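Local structure of enoyl-CoA hydratase/isomerase (Shewanella pealeana, 4KPK) at residues 253-257 against 258-262. The protein probably acts as an isomerase or hydratase on acyl-CoA substrates, with a crotonase-like fold. Numbering follows the deposited sequence.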
loop_
_atom_site.group_PDB
_atom_site.type_symbol
_atom_site.label_atom_id
_atom_site.label_comp_id
_atom_site.label_asym_id
_atom_site.label_seq_id
_atom_site.Cartn_x
_atom_site.Cartn_y
_atom_site.Cartn_z
ATOM N N ASP A 253 -7.788 7.272 3.479
ATOM C CA ASP A 253 -6.808 8.338 3.512
ATOM C C ASP A 253 -5.504 8.060 4.294
ATOM O O ASP A 253 -4.497 8.733 4.068
ATOM C CB ASP A 253 -7.446 9.728 3.895
ATOM C CG ASP A 253 -7.904 9.832 5.336
ATOM O OD1 ASP A 253 -7.675 8.899 6.129
ATOM O OD2 ASP A 253 -8.491 10.909 5.691
ATOM N N GLY A 254 -5.515 7.115 5.211
ATOM C CA GLY A 254 -4.303 6.715 5.904
ATOM C C GLY A 254 -4.091 7.455 7.194
ATOM O O GLY A 254 -3.169 7.171 7.926
ATOM N N VAL A 255 -4.993 8.373 7.510
ATOM C CA VAL A 255 -4.848 9.172 8.709
ATOM C C VAL A 255 -5.239 8.281 9.864
ATOM O O VAL A 255 -6.189 7.494 9.742
ATOM C CB VAL A 255 -5.747 10.444 8.634
ATOM C CG1 VAL A 255 -5.919 11.129 9.997
ATOM C CG2 VAL A 255 -5.185 11.390 7.591
ATOM N N ILE A 256 -4.465 8.376 10.944
ATOM C CA ILE A 256 -4.736 7.733 12.216
ATOM C C ILE A 256 -4.454 8.834 13.244
ATOM O O ILE A 256 -3.322 8.968 13.676
ATOM C CB ILE A 256 -3.788 6.548 12.522
ATOM C CG1 ILE A 256 -3.685 5.593 11.317
ATOM C CG2 ILE A 256 -4.241 5.834 13.794
ATOM C CD1 ILE A 256 -3.051 4.238 11.604
ATOM N N ASP A 257 -5.473 9.630 13.576
ATOM C CA ASP A 257 -5.337 10.726 14.533
ATOM C C ASP A 257 -6.428 10.568 15.607
ATOM O O ASP A 257 -7.104 9.508 15.667
ATOM C CB ASP A 257 -5.439 12.065 13.804
ATOM C CG ASP A 257 -6.767 12.249 13.026
ATOM O OD1 ASP A 257 -7.715 11.458 13.143
ATOM O OD2 ASP A 257 -6.865 13.210 12.244
ATOM N N GLN A 258 -6.639 11.601 16.439
ATOM C CA GLN A 258 -7.667 11.525 17.492
ATOM C C GLN A 258 -9.028 11.199 16.957
ATOM O O GLN A 258 -9.756 10.407 17.555
ATOM C CB GLN A 258 -7.766 12.827 18.310
ATOM C CG GLN A 258 -8.592 12.660 19.586
ATOM C CD GLN A 258 -8.145 11.452 20.413
ATOM O OE1 GLN A 258 -6.981 11.321 20.766
ATOM N NE2 GLN A 258 -9.074 10.573 20.725
ATOM N N ASN A 259 -9.401 11.813 15.851
ATOM C CA ASN A 259 -10.731 11.597 15.292
ATOM C C ASN A 259 -10.898 10.155 14.798
ATOM O O ASN A 259 -11.977 9.555 14.923
ATOM C CB ASN A 259 -11.005 12.572 14.151
ATOM C CG ASN A 259 -11.127 14.000 14.621
ATOM O OD1 ASN A 259 -11.278 14.271 15.818
ATOM N ND2 ASN A 259 -11.046 14.936 13.684
ATOM N N THR A 260 -9.829 9.583 14.257
ATOM C CA THR A 260 -9.901 8.152 13.823
ATOM C C THR A 260 -10.255 7.279 15.034
ATOM O O THR A 260 -11.175 6.437 15.019
ATOM C CB THR A 260 -8.541 7.685 13.238
ATOM O OG1 THR A 260 -8.101 8.621 12.250
ATOM C CG2 THR A 260 -8.680 6.315 12.608
ATOM N N LEU A 261 -9.509 7.517 16.093
ATOM C CA LEU A 261 -9.681 6.826 17.362
ATOM C C LEU A 261 -11.081 6.976 17.950
ATOM O O LEU A 261 -11.703 5.984 18.358
ATOM C CB LEU A 261 -8.594 7.300 18.348
ATOM C CG LEU A 261 -7.277 6.505 18.269
ATOM C CD1 LEU A 261 -6.512 6.653 16.969
ATOM C CD2 LEU A 261 -6.335 6.859 19.423
ATOM N N ASP A 262 -11.604 8.201 17.928
ATOM C CA ASP A 262 -12.932 8.485 18.452
ATOM C C ASP A 262 -14.057 7.815 17.624
ATOM O O ASP A 262 -15.015 7.220 18.172
ATOM C CB ASP A 262 -13.140 10.007 18.469
ATOM C CG ASP A 262 -12.305 10.700 19.538
ATOM O OD1 ASP A 262 -12.029 10.069 20.570
ATOM O OD2 ASP A 262 -11.914 11.869 19.324
#
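An N-cap opens helix 258-273: Asp257 reaches forward with its carboxylate to Thr260, three residues on. With CG lodged between the backbone N and the carbonyl carbon (chi1 58°), OD1 accepts from Thr260 N at 3.0 Å, a donor lying nearly in line with the C-O bond. Thr260 OG1 donates to the same OD1, but from above the carboxylate plane. Aspartate suits the cap because its short side chain reaches an amide of the first turn, where its negative charge probably also favours the helix's amino end; threonine brings a second donor. An alanine in place of Asp257 would probably leave Thr260 N and OG1 without this shared acceptor and fray the first turn. Asp257 O accepts from Leu261 N at 3.2 Å, the helix's first i to i+4 bond, while Ile256 CG2 touches Leu261 CD1 at 4.0 Å. Both apolar residues also pack on Tyr184 of a second subunit. Between the exposed Gln258 and Asp262, NE2 donates to OD1 at 3.0 Å. At Gly254 phi is positive, and a side chain would jam against the preceding carbonyl O, favouring glycine. Asp253 OD1 accepts from Val255 N, so the loop between helices 238-251 and 258-273 runs from an Asx turn into an aspartate N-cap.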